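Local atomic coordinates of receptor-type adenylate cyclase GRESAG 4.3 (Trypanosoma brucei, PDB entry 1FX4), a protein that catalyses the magnesium-dependent conversion of ATP to 3',5'-cyclic AMP and diphosphate through its class III cyclase catalytic domain, and could serve as a receptor for an unknown ligand. Residues Pro12-Phe17 with Ile138-Cys143; Thr18-Ser23 with Val60-Met65; Met178-Tyr183 with Pro210-Gln215; Leu194-Leu199 with Tyr214-Val219. One frame throughout, in Å; residues are numbered along the deposited sequence.

Contact 1 (Pro12-Phe17 with Ile138-Cys143); sequences PVTLIF and IHTGLC
T14 and T140 face each other in the middle of the seven-stranded sheet of the class III cyclase catalytic domain, where strand 13-20 runs antiparallel to strand 134-141. The strand axes approach to 4.7 Å, and the backbones are joined through two hydrogen-bonded pairs, V13 with G141 and L15 with H139. V13 N donates to G141 O over 2.8 Å from well above the carbonyl plane, whereas L15 N reaches H139 O almost straight on, at a C=O...N angle of 172°. Between these pairs the threonines form a non-hydrogen-bonded pair, and their hydroxyls meet directly, OG1 of T14 lying 2.8 Å from OG1 of T140 in a hydrogen bond that either could donate. Both oxygens stand beside their own backbone N, with chi1 near -60° in each, which leaves CG2 of T14 turned toward I138, 3.6 Å from its CG2 branch. This face, with T14, I16, T140 and I138 on it, is covered by helix 71-87 and helix 180-185, so the hydroxyl pair lets two buried polar groups satisfy each other beneath helix residues such as A74 and A182. On the face of V13 and L15, the chain beyond G141 leaves the strand pairing and returns C143 to V13, SG packing 3.7 Å from V13 CB and also touching the CD1 branch of L15. At the exposed end, L142 lies alongside the P12 ring, its CD1 methyl 4.0 Å from P12 CD.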
loop_
_atom_site.group_PDB
_atom_site.type_symbol
_atom_site.label_atom_id
_atom_site.label_comp_id
_atom_site.label_asym_id
_atom_site.label_seq_id
_atom_site.Cartn_x
_atom_site.Cartn_y
_atom_site.Cartn_z
ATOM N N PRO A 12 2.965 -20.595 15.830
ATOM C CA PRO A 12 2.042 -20.236 14.748
ATOM C C PRO A 12 1.529 -18.825 14.963
ATOM O O PRO A 12 1.323 -18.397 16.099
ATOM C CB PRO A 12 0.915 -21.253 14.913
ATOM C CG PRO A 12 1.649 -22.467 15.390
ATOM C CD PRO A 12 2.576 -21.881 16.437
ATOM N N VAL A 13 1.356 -18.098 13.872
ATOM C CA VAL A 13 0.872 -16.729 13.946
ATOM C C VAL A 13 -0.475 -16.626 13.232
ATOM O O VAL A 13 -0.712 -17.313 12.243
ATOM C CB VAL A 13 1.855 -15.763 13.254
ATOM C CG1 VAL A 13 1.315 -14.336 13.297
ATOM C CG2 VAL A 13 3.237 -15.824 13.932
ATOM N N THR A 14 -1.377 -15.824 13.782
ATOM C CA THR A 14 -2.661 -15.611 13.131
ATOM C C THR A 14 -2.582 -14.215 12.544
ATOM O O THR A 14 -2.303 -13.237 13.249
ATOM C CB THR A 14 -3.856 -15.698 14.099
ATOM O OG1 THR A 14 -3.900 -17.009 14.674
ATOM C CG2 THR A 14 -5.164 -15.464 13.343
ATOM N N LEU A 15 -2.772 -14.142 11.235
ATOM C CA LEU A 15 -2.722 -12.873 10.555
ATOM C C LEU A 15 -4.108 -12.471 10.102
ATOM O O LEU A 15 -4.902 -13.310 9.687
ATOM C CB LEU A 15 -1.795 -12.964 9.344
ATOM C CG LEU A 15 -0.328 -13.194 9.692
ATOM C CD1 LEU A 15 0.439 -13.383 8.393
ATOM C CD2 LEU A 15 0.211 -12.001 10.476
ATOM N N ILE A 16 -4.391 -11.181 10.222
ATOM C CA ILE A 16 -5.664 -10.622 9.795
ATOM C C ILE A 16 -5.360 -9.526 8.789
ATOM O O ILE A 16 -4.523 -8.658 9.054
ATOM C CB ILE A 16 -6.411 -9.918 10.946
ATOM C CG1 ILE A 16 -6.631 -10.863 12.125
ATOM C CG2 ILE A 16 -7.750 -9.364 10.427
ATOM C CD1 ILE A 16 -7.115 -10.127 13.374
ATOM N N PHE A 17 -5.965 -9.608 7.610
ATOM C CA PHE A 17 -5.811 -8.551 6.624
ATOM C C PHE A 17 -7.184 -7.912 6.447
ATOM O O PHE A 17 -8.194 -8.605 6.416
ATOM C CB PHE A 17 -5.305 -9.082 5.271
ATOM C CG PHE A 17 -3.808 -9.212 5.196
ATOM C CD1 PHE A 17 -3.184 -10.366 5.629
ATOM C CD2 PHE A 17 -3.029 -8.179 4.681
ATOM C CE1 PHE A 17 -1.797 -10.496 5.547
ATOM C CE2 PHE A 17 -1.638 -8.308 4.597
ATOM C CZ PHE A 17 -1.031 -9.469 5.030
ATOM N N ILE A 138 -8.640 -14.027 7.491
ATOM C CA ILE A 138 -7.863 -14.513 8.633
ATOM C C ILE A 138 -7.240 -15.868 8.323
ATOM O O ILE A 138 -7.911 -16.764 7.805
ATOM C CB ILE A 138 -8.765 -14.704 9.877
ATOM C CG1 ILE A 138 -9.526 -13.409 10.203
ATOM C CG2 ILE A 138 -7.934 -15.189 11.077
ATOM C CD1 ILE A 138 -10.596 -13.597 11.303
ATOM N N HIS A 139 -5.963 -16.019 8.662
ATOM C CA HIS A 139 -5.266 -17.281 8.442
ATOM C C HIS A 139 -4.255 -17.494 9.543
ATOM O O HIS A 139 -3.689 -16.525 10.055
ATOM C CB HIS A 139 -4.543 -17.302 7.094
ATOM C CG HIS A 139 -3.839 -18.597 6.826
ATOM N ND1 HIS A 139 -2.493 -18.669 6.522
ATOM C CD2 HIS A 139 -4.288 -19.874 6.859
ATOM C CE1 HIS A 139 -2.149 -19.938 6.380
ATOM N NE2 HIS A 139 -3.218 -20.687 6.577
ATOM N N THR A 140 -4.024 -18.759 9.890
ATOM C CA THR A 140 -3.071 -19.112 10.938
ATOM C C THR A 140 -2.020 -20.069 10.385
ATOM O O THR A 140 -2.332 -20.973 9.611
ATOM C CB THR A 140 -3.782 -19.789 12.121
ATOM O OG1 THR A 140 -4.705 -18.867 12.709
ATOM C CG2 THR A 140 -2.776 -20.242 13.178
ATOM N N GLY A 141 -0.765 -19.849 10.766
ATOM C CA GLY A 141 0.307 -20.720 10.306
ATOM C C GLY A 141 1.665 -20.225 10.761
ATOM O O GLY A 141 1.772 -19.134 11.340
ATOM N N LEU A 142 2.699 -21.044 10.564
ATOM C CA LEU A 142 4.047 -20.630 10.937
ATOM C C LEU A 142 4.477 -19.573 9.931
ATOM O O LEU A 142 4.196 -19.698 8.741
ATOM C CB LEU A 142 5.036 -21.804 10.910
ATOM C CG LEU A 142 5.089 -22.829 12.053
ATOM C CD1 LEU A 142 5.126 -22.126 13.389
ATOM C CD2 LEU A 142 3.913 -23.760 11.989
ATOM N N CYS A 143 5.159 -18.536 10.410
ATOM C CA CYS A 143 5.618 -17.449 9.550
ATOM C C CYS A 143 7.115 -17.218 9.660
ATOM O O CYS A 143 7.735 -17.574 10.663
ATOM C CB CYS A 143 5.001 -16.120 9.997
ATOM S SG CYS A 143 3.245 -15.920 9.792
#

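Contact 2 (Thr18-Ser23 with Val60-Met65); sequences TDIESS and VGDSFM. With MG (magnesium ion), chain B.
D62 reaches across to the segment T18-S23, and each part of its side chain has its own partner. Its CB lies 3.5 Å from the CD1 methyl of I20, the two side chains crossing at about a right angle. With chi1 at 35°, CG sits between the backbone N and the carbonyl carbon, and the carboxylate splits its duties: OD1 binds the magnesium ion at 2.4 Å, while OD2 lies beside S23, whose OG makes at most a weak bond to it. D19 supplies the second protein ligand, OD1 at 2.3 Å from the magnesium. These are the two metal-binding aspartates of the class III cyclase fold, carried by strand 13-20 and by the type II' turn from V60 to S63 that joins strands 55-60 and 63-68. The two OD1 atoms are only 2.8 Å apart, a closeness that the shared cation probably makes tolerable, and the carboxylate planes are turned 59° from each other. Three waters complete the observed shell; water 3 is also held by I20 O, water 4 by V60 O and water 2 by D19 OD2. Behind the site, T18 N donates to F64 O, and the N-H of F64 is shared, both bonds bent, between T18 O and T18 OG1. Water 1 bridges that hydroxyl to D62 O, donating to the carbonyl at 2.6 Å.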
loop_
_atom_site.group_PDB
_atom_site.type_symbol
_atom_site.label_atom_id
_atom_site.label_comp_id
_atom_site.label_asym_id
_atom_site.label_seq_id
_atom_site.Cartn_x
_atom_site.Cartn_y
_atom_site.Cartn_z
ATOM N N THR A 18 -7.219 -6.587 6.365
ATOM C CA THR A 18 -8.475 -5.881 6.162
ATOM C C THR A 18 -8.327 -4.880 5.049
ATOM O O THR A 18 -7.219 -4.453 4.745
ATOM C CB THR A 18 -8.894 -5.061 7.395
ATOM O OG1 THR A 18 -8.058 -3.897 7.520
ATOM C CG2 THR A 18 -8.791 -5.901 8.674
ATOM N N ASP A 19 -9.445 -4.515 4.440
ATOM C CA ASP A 19 -9.422 -3.473 3.443
ATOM C C ASP A 19 -10.823 -2.917 3.334
ATOM O O ASP A 19 -11.794 -3.621 3.624
ATOM C CB ASP A 19 -8.934 -3.981 2.091
ATOM C CG ASP A 19 -8.253 -2.884 1.282
ATOM O OD1 ASP A 19 -8.356 -1.705 1.666
ATOM O OD2 ASP A 19 -7.593 -3.199 0.276
ATOM N N ILE A 20 -10.925 -1.650 2.953
ATOM C CA ILE A 20 -12.222 -1.026 2.802
ATOM C C ILE A 20 -12.718 -1.348 1.402
ATOM O O ILE A 20 -12.037 -1.060 0.406
ATOM C CB ILE A 20 -12.148 0.491 2.977
ATOM C CG1 ILE A 20 -11.716 0.834 4.409
ATOM C CG2 ILE A 20 -13.517 1.115 2.701
ATOM C CD1 ILE A 20 -11.635 2.327 4.643
ATOM N N GLU A 21 -13.888 -1.963 1.329
ATOM C CA GLU A 21 -14.430 -2.304 0.034
ATOM C C GLU A 21 -14.766 -1.043 -0.745
ATOM O O GLU A 21 -15.313 -0.082 -0.196
ATOM C CB GLU A 21 -15.680 -3.166 0.163
ATOM C CG GLU A 21 -16.157 -3.648 -1.194
ATOM C CD GLU A 21 -17.384 -4.504 -1.121
ATOM O OE1 GLU A 21 -17.261 -5.718 -1.378
ATOM O OE2 GLU A 21 -18.470 -3.970 -0.814
ATOM N N SER A 22 -14.368 -1.032 -2.015
ATOM C CA SER A 22 -14.650 0.095 -2.910
ATOM C C SER A 22 -14.158 1.435 -2.411
ATOM O O SER A 22 -14.758 2.459 -2.736
ATOM C CB SER A 22 -16.157 0.216 -3.136
ATOM O OG SER A 22 -16.626 -0.872 -3.878
ATOM N N SER A 23 -13.065 1.461 -1.656
ATOM C CA SER A 23 -12.600 2.746 -1.149
ATOM C C SER A 23 -12.201 3.708 -2.265
ATOM O O SER A 23 -12.427 4.906 -2.165
ATOM C CB SER A 23 -11.465 2.587 -0.141
ATOM O OG SER A 23 -10.311 2.026 -0.721
ATOM N N VAL A 60 -1.449 -0.096 4.778
ATOM C CA VAL A 60 -1.143 0.183 3.366
ATOM C C VAL A 60 -2.438 0.764 2.825
ATOM O O VAL A 60 -3.396 0.033 2.579
ATOM C CB VAL A 60 -0.782 -1.089 2.579
ATOM C CG1 VAL A 60 -0.410 -0.729 1.135
ATOM C CG2 VAL A 60 0.395 -1.813 3.239
ATOM N N GLY A 61 -2.471 2.085 2.681
ATOM C CA GLY A 61 -3.684 2.745 2.226
ATOM C C GLY A 61 -4.649 2.557 3.379
ATOM O O GLY A 61 -4.271 2.782 4.534
ATOM N N ASP A 62 -5.854 2.073 3.108
ATOM C CA ASP A 62 -6.790 1.848 4.199
ATOM C C ASP A 62 -6.809 0.389 4.612
ATOM O O ASP A 62 -7.753 -0.080 5.249
ATOM C CB ASP A 62 -8.186 2.339 3.841
ATOM C CG ASP A 62 -8.521 2.136 2.390
ATOM O OD1 ASP A 62 -8.168 1.079 1.828
ATOM O OD2 ASP A 62 -9.142 3.045 1.807
ATOM N N SER A 63 -5.764 -0.332 4.226
ATOM C CA SER A 63 -5.640 -1.740 4.553
ATOM C C SER A 63 -4.816 -1.944 5.820
ATOM O O SER A 63 -3.805 -1.264 6.025
ATOM C CB SER A 63 -4.976 -2.487 3.401
ATOM O OG SER A 63 -4.696 -3.821 3.770
ATOM N N PHE A 64 -5.255 -2.859 6.678
ATOM C CA PHE A 64 -4.516 -3.164 7.903
ATOM C C PHE A 64 -3.985 -4.584 7.830
ATOM O O PHE A 64 -4.617 -5.474 7.252
ATOM C CB PHE A 64 -5.416 -3.085 9.152
ATOM C CG PHE A 64 -5.442 -1.739 9.802
ATOM C CD1 PHE A 64 -6.341 -0.770 9.371
ATOM C CD2 PHE A 64 -4.586 -1.446 10.859
ATOM C CE1 PHE A 64 -6.390 0.485 9.988
ATOM C CE2 PHE A 64 -4.628 -0.192 11.486
ATOM C CZ PHE A 64 -5.528 0.771 11.050
ATOM N N MET A 65 -2.797 -4.778 8.387
ATOM C CA MET A 65 -2.226 -6.105 8.504
ATOM C C MET A 65 -2.030 -6.220 10.013
ATOM O O MET A 65 -1.327 -5.401 10.627
ATOM C CB MET A 65 -0.882 -6.211 7.809
ATOM C CG MET A 65 -0.294 -7.610 7.932
ATOM S SD MET A 65 1.299 -7.735 7.125
ATOM C CE MET A 65 1.809 -9.385 7.674
HETATM MG MG MG B . -7.409 -0.346 0.082
HETATM O O HOH W 1 -9.371 -1.903 6.244
HETATM O O HOH W 2 -7.060 -1.722 -1.914
HETATM O O HOH W 3 -9.707 -0.866 -0.604
HETATM O O HOH W 4 -4.991 -0.848 0.440
#

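Contact 3 (Met178-Tyr183 with Pro210-Gln215); sequences MTHAAY and PVRMYQ
Y214 packs under the start of helix 180-185, its ring overlapped by Y183 in an offset stack with centroids 4.5 Å apart and planes 21° from parallel. Y183 CD2 lies over the middle of the Y214 ring, while M178 O sits at the ring's edge, in its plane. This is the tight side of the contact: strands 176-179 and 211-216 pair antiparallel here, with M178 N to Y214 O and Y214 N to M178 O both 2.8 Å. The CE methyl of M178, brought round by the bend at chi3, rests 4.0 Å from Y214 CB. T179, on the opposite face of the sheet, ends its strand and stands at the N-cap of the helix, its methyl lightly touching V211. Toward the solvent the hold is looser. H180 N makes a weak bond to R212 O, and H180 ND1 a long, weak one of 3.4 Å to Y214 OH. Outermost, the exposed R212 bends at chi2 and chi3 to lay its guanidinium on one face of the H180 imidazole, centres 3.7 Å apart and planes at 25°. A cation flat on the imidazole would probably disfavour a second positive charge on H180; the weak ND1 bond fits either charge state, needing only a proton on ND1.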
loop_
_atom_site.group_PDB
_atom_site.type_symbol
_atom_site.label_atom_id
_atom_site.label_comp_id
_atom_site.label_asym_id
_atom_site.label_seq_id
_atom_site.Cartn_x
_atom_site.Cartn_y
_atom_site.Cartn_z
ATOM N N MET A 178 -12.294 -17.003 7.245
ATOM C CA MET A 178 -11.245 -17.686 7.972
ATOM C C MET A 178 -10.905 -18.898 7.151
ATOM O O MET A 178 -11.794 -19.571 6.634
ATOM C CB MET A 178 -11.744 -18.181 9.334
ATOM C CG MET A 178 -12.265 -17.116 10.254
ATOM S SD MET A 178 -12.911 -17.929 11.749
ATOM C CE MET A 178 -14.452 -18.594 11.123
ATOM N N THR A 179 -9.621 -19.188 7.025
ATOM C CA THR A 179 -9.225 -20.385 6.307
ATOM C C THR A 179 -9.481 -21.546 7.267
ATOM O O THR A 179 -9.691 -21.338 8.474
ATOM C CB THR A 179 -7.727 -20.385 5.998
ATOM O OG1 THR A 179 -7.002 -20.325 7.236
ATOM C CG2 THR A 179 -7.361 -19.185 5.131
ATOM N N HIS A 180 -9.462 -22.762 6.727
ATOM C CA HIS A 180 -9.636 -23.955 7.534
ATOM C C HIS A 180 -8.573 -23.962 8.634
ATOM O O HIS A 180 -8.868 -24.267 9.783
ATOM C CB HIS A 180 -9.494 -25.202 6.658
ATOM C CG HIS A 180 -9.605 -26.490 7.415
ATOM N ND1 HIS A 180 -10.815 -27.039 7.783
ATOM C CD2 HIS A 180 -8.652 -27.329 7.890
ATOM C CE1 HIS A 180 -10.605 -28.152 8.457
ATOM N NE2 HIS A 180 -9.302 -28.354 8.539
ATOM N N ALA A 181 -7.346 -23.581 8.283
ATOM C CA ALA A 181 -6.254 -23.554 9.248
ATOM C C ALA A 181 -6.525 -22.629 10.432
ATOM O O ALA A 181 -6.250 -22.988 11.568
ATOM C CB ALA A 181 -4.948 -23.192 8.567
ATOM N N ALA A 182 -7.065 -21.441 10.169
ATOM C CA ALA A 182 -7.382 -20.493 11.225
ATOM C C ALA A 182 -8.534 -21.038 12.059
ATOM O O ALA A 182 -8.454 -21.094 13.276
ATOM C CB ALA A 182 -7.775 -19.145 10.626
ATOM N N TYR A 183 -9.596 -21.457 11.377
ATOM C CA TYR A 183 -10.778 -21.992 12.041
ATOM C C TYR A 183 -10.409 -23.165 12.955
ATOM O O TYR A 183 -10.830 -23.202 14.116
ATOM C CB TYR A 183 -11.807 -22.441 10.996
ATOM C CG TYR A 183 -13.124 -22.911 11.570
ATOM C CD1 TYR A 183 -13.854 -22.104 12.436
ATOM C CD2 TYR A 183 -13.652 -24.157 11.219
ATOM C CE1 TYR A 183 -15.098 -22.522 12.940
ATOM C CE2 TYR A 183 -14.883 -24.584 11.720
ATOM C CZ TYR A 183 -15.595 -23.763 12.575
ATOM O OH TYR A 183 -16.801 -24.190 13.076
ATOM N N PRO A 210 -7.154 -26.000 -3.495
ATOM C CA PRO A 210 -8.296 -25.217 -3.028
ATOM C C PRO A 210 -8.215 -25.074 -1.514
ATOM O O PRO A 210 -7.749 -25.974 -0.815
ATOM C CB PRO A 210 -9.481 -26.092 -3.421
ATOM C CG PRO A 210 -9.002 -26.748 -4.672
ATOM C CD PRO A 210 -7.608 -27.154 -4.295
ATOM N N VAL A 211 -8.670 -23.936 -1.016
ATOM C CA VAL A 211 -8.646 -23.667 0.412
ATOM C C VAL A 211 -10.077 -23.634 0.946
ATOM O O VAL A 211 -10.916 -22.924 0.410
ATOM C CB VAL A 211 -7.950 -22.306 0.688
ATOM C CG1 VAL A 211 -8.050 -21.934 2.162
ATOM C CG2 VAL A 211 -6.481 -22.371 0.255
ATOM N N ARG A 212 -10.365 -24.445 1.961
ATOM C CA ARG A 212 -11.700 -24.449 2.545
ATOM C C ARG A 212 -11.860 -23.162 3.329
ATOM O O ARG A 212 -11.063 -22.850 4.211
ATOM C CB ARG A 212 -11.914 -25.664 3.437
ATOM C CG ARG A 212 -12.028 -26.940 2.646
ATOM C CD ARG A 212 -11.247 -28.043 3.317
ATOM N NE ARG A 212 -11.963 -28.609 4.451
ATOM C CZ ARG A 212 -11.404 -29.403 5.358
ATOM N NH1 ARG A 212 -10.116 -29.712 5.269
ATOM N NH2 ARG A 212 -12.140 -29.919 6.333
ATOM N N MET A 213 -12.914 -22.431 2.996
ATOM C CA MET A 213 -13.197 -21.140 3.600
ATOM C C MET A 213 -14.386 -21.201 4.568
ATOM O O MET A 213 -15.367 -21.919 4.315
ATOM C CB MET A 213 -13.474 -20.150 2.459
ATOM C CG MET A 213 -12.704 -18.844 2.516
ATOM S SD MET A 213 -10.944 -18.956 2.827
ATOM C CE MET A 213 -10.231 -18.470 1.267
ATOM N N TYR A 214 -14.275 -20.461 5.674
ATOM C CA TYR A 214 -15.322 -20.380 6.695
ATOM C C TYR A 214 -15.704 -18.928 6.930
ATOM O O TYR A 214 -14.841 -18.099 7.212
ATOM C CB TYR A 214 -14.849 -20.998 8.011
ATOM C CG TYR A 214 -14.604 -22.472 7.869
ATOM C CD1 TYR A 214 -13.399 -22.946 7.363
ATOM C CD2 TYR A 214 -15.614 -23.388 8.150
ATOM C CE1 TYR A 214 -13.209 -24.298 7.127
ATOM C CE2 TYR A 214 -15.435 -24.740 7.922
ATOM C CZ TYR A 214 -14.235 -25.188 7.406
ATOM O OH TYR A 214 -14.068 -26.523 7.140
ATOM N N GLN A 215 -16.999 -18.635 6.813
ATOM C CA GLN A 215 -17.515 -17.287 7.002
ATOM C C GLN A 215 -17.956 -17.085 8.433
ATOM O O GLN A 215 -18.826 -17.804 8.919
ATOM C CB GLN A 215 -18.691 -17.045 6.059
ATOM C CG GLN A 215 -19.440 -15.751 6.260
ATOM C CD GLN A 215 -20.643 -15.659 5.320
ATOM O OE1 GLN A 215 -21.801 -15.682 5.748
ATOM N NE2 GLN A 215 -20.369 -15.579 4.042
#

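Contact 4 (Leu194-Leu199 with Tyr214-Val219); sequences LDVTTL and YQLNAV
T197 and N217 are joined directly by their side chains: T197 OG1 donates to N217 OD1 over 2.9 Å, in the plane of the amide carbonyl and on a lone pair. N217 OD1 also lies 2.9 Å from D195 OD1, two acceptors with no bond between them, and the carboxylate stands almost perpendicular to the amide, at 86°. Such proximity would be expected to disfavour a charged D195, though that aspartate is exposed to solvent. The amide's other end is turned back along its own strand, where ND2 makes a weak bond to Q215 OE1. Beneath these groups the backbones pair as the antiparallel beta hairpin of strands 196-202 and 211-216, which forms one margin of the cyclase sheet within the chain. T197 and Q215 are its hydrogen-bonded pair, with Q215 N donating to T197 O at 2.7 Å, and N217 N continues the pattern to D195 O as its chain leaves the strand through an inverse gamma turn. L199 sets both methyls against Q215 CB on this side. On the other face V196 puts CG1, anti to its backbone N at chi1 179°, 3.7 Å from Y214 CB, near the plane of that ring. T198 adds its CG2 methyl at CE2 of the same ring. L194 then meets L216 at the far end, CD2 to CD1 3.9 Å, while helix 71-87 packs on L216 through V75 and Q79.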
loop_
_atom_site.group_PDB
_atom_site.type_symbol
_atom_site.label_atom_id
_atom_site.label_comp_id
_atom_site.label_asym_id
_atom_site.label_seq_id
_atom_site.Cartn_x
_atom_site.Cartn_y
_atom_site.Cartn_z
ATOM N N LEU A 194 -18.843 -19.383 18.306
ATOM C CA LEU A 194 -18.977 -18.606 17.074
ATOM C C LEU A 194 -20.090 -19.067 16.153
ATOM O O LEU A 194 -20.476 -20.237 16.154
ATOM C CB LEU A 194 -17.674 -18.678 16.283
ATOM C CG LEU A 194 -16.385 -18.285 16.999
ATOM C CD1 LEU A 194 -15.204 -18.717 16.140
ATOM C CD2 LEU A 194 -16.362 -16.792 17.266
ATOM N N ASP A 195 -20.595 -18.129 15.360
ATOM C CA ASP A 195 -21.628 -18.412 14.379
ATOM C C ASP A 195 -20.842 -18.411 13.071
ATOM O O ASP A 195 -20.352 -17.369 12.639
ATOM C CB ASP A 195 -22.678 -17.302 14.379
ATOM C CG ASP A 195 -23.869 -17.617 13.478
ATOM O OD1 ASP A 195 -23.721 -18.383 12.493
ATOM O OD2 ASP A 195 -24.962 -17.076 13.756
ATOM N N VAL A 196 -20.691 -19.583 12.474
ATOM C CA VAL A 196 -19.913 -19.718 11.253
ATOM C C VAL A 196 -20.669 -20.451 10.158
ATOM O O VAL A 196 -21.496 -21.318 10.437
ATOM C CB VAL A 196 -18.590 -20.480 11.554
ATOM C CG1 VAL A 196 -17.767 -20.672 10.295
ATOM C CG2 VAL A 196 -17.779 -19.729 12.593
ATOM N N THR A 197 -20.386 -20.078 8.915
ATOM C CA THR A 197 -20.991 -20.706 7.747
ATOM C C THR A 197 -19.869 -21.245 6.873
ATOM O O THR A 197 -18.913 -20.531 6.552
ATOM C CB THR A 197 -21.834 -19.706 6.920
ATOM O OG1 THR A 197 -23.031 -19.391 7.638
ATOM C CG2 THR A 197 -22.212 -20.298 5.553
ATOM N N THR A 198 -19.956 -22.526 6.531
ATOM C CA THR A 198 -18.944 -23.131 5.678
ATOM C C THR A 198 -19.208 -22.674 4.258
ATOM O O THR A 198 -20.340 -22.703 3.788
ATOM C CB THR A 198 -19.003 -24.661 5.719
ATOM O OG1 THR A 198 -20.262 -25.094 5.190
ATOM C CG2 THR A 198 -18.880 -25.149 7.146
ATOM N N LEU A 199 -18.165 -22.199 3.595
ATOM C CA LEU A 199 -18.276 -21.731 2.223
ATOM C C LEU A 199 -17.711 -22.752 1.252
ATOM O O LEU A 199 -17.949 -22.669 0.047
ATOM C CB LEU A 199 -17.564 -20.387 2.060
ATOM C CG LEU A 199 -18.445 -19.136 2.134
ATOM C CD1 LEU A 199 -19.584 -19.312 3.107
ATOM C CD2 LEU A 199 -17.603 -17.918 2.479
ATOM N N TYR A 214 -14.275 -20.461 5.674
ATOM C CA TYR A 214 -15.322 -20.380 6.695
ATOM C C TYR A 214 -15.704 -18.928 6.930
ATOM O O TYR A 214 -14.841 -18.099 7.212
ATOM C CB TYR A 214 -14.849 -20.998 8.011
ATOM C CG TYR A 214 -14.604 -22.472 7.869
ATOM C CD1 TYR A 214 -13.399 -22.946 7.363
ATOM C CD2 TYR A 214 -15.614 -23.388 8.150
ATOM C CE1 TYR A 214 -13.209 -24.298 7.127
ATOM C CE2 TYR A 214 -15.435 -24.740 7.922
ATOM C CZ TYR A 214 -14.235 -25.188 7.406
ATOM O OH TYR A 214 -14.068 -26.523 7.140
ATOM N N GLN A 215 -16.999 -18.635 6.813
ATOM C CA GLN A 215 -17.515 -17.287 7.002
ATOM C C GLN A 215 -17.956 -17.085 8.433
ATOM O O GLN A 215 -18.826 -17.804 8.919
ATOM C CB GLN A 215 -18.691 -17.045 6.059
ATOM C CG GLN A 215 -19.440 -15.751 6.260
ATOM C CD GLN A 215 -20.643 -15.659 5.320
ATOM O OE1 GLN A 215 -21.801 -15.682 5.748
ATOM N NE2 GLN A 215 -20.369 -15.579 4.042
ATOM N N LEU A 216 -17.337 -16.117 9.101
ATOM C CA LEU A 216 -17.681 -15.783 10.475
ATOM C C LEU A 216 -18.865 -14.828 10.356
ATOM O O LEU A 216 -18.731 -13.716 9.827
ATOM C CB LEU A 216 -16.507 -15.079 11.165
ATOM C CG LEU A 216 -16.752 -14.554 12.585
ATOM C CD1 LEU A 216 -17.012 -15.724 13.532
ATOM C CD2 LEU A 216 -15.553 -13.730 13.063
ATOM N N ASN A 217 -20.024 -15.273 10.835
ATOM C CA ASN A 217 -21.242 -14.466 10.769
ATOM C C ASN A 217 -21.294 -13.430 11.890
ATOM O O ASN A 217 -22.128 -13.514 12.793
ATOM C CB ASN A 217 -22.458 -15.383 10.825
ATOM C CG ASN A 217 -22.460 -16.390 9.706
ATOM O OD1 ASN A 217 -22.792 -17.573 9.904
ATOM N ND2 ASN A 217 -22.093 -15.934 8.512
ATOM N N ALA A 218 -20.414 -12.439 11.794
ATOM C CA ALA A 218 -20.301 -11.378 12.788
ATOM C C ALA A 218 -21.563 -10.545 12.935
ATOM O O ALA A 218 -21.885 -10.097 14.029
ATOM C CB ALA A 218 -19.116 -10.490 12.476
ATOM N N VAL A 219 -22.261 -10.320 11.825
ATOM C CA VAL A 219 -23.511 -9.563 11.833
ATOM C C VAL A 219 -24.501 -10.525 11.174
ATOM O O VAL A 219 -24.666 -10.530 9.950
ATOM C CB VAL A 219 -23.382 -8.261 10.995
ATOM C CG1 VAL A 219 -24.712 -7.486 10.980
ATOM C CG2 VAL A 219 -22.266 -7.372 11.567
#

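In the fold
From the N terminus, strand 13-20 serves contact 1 with its first half and contact 2 with its second. Contact 2 closes the shorter loop, returning the chain through helices 23-29 and 34-51 to the metal-binding turn, and it lies wholly within the much longer excursion that contact 1 closes at strand 134-141. F17 packs on M65 where the two meet. Contacts 3 and 4 come after contact 1 has closed. Contact 4, the hairpin, opens inside the span of contact 3, and the two end on overlapping segments of strand 211-216, sharing Y214 and Q215. A probable hydrogen bond from T179 N to I138 O links contact 3 to contact 1, so one sheet runs from the magnesium site to the hairpin.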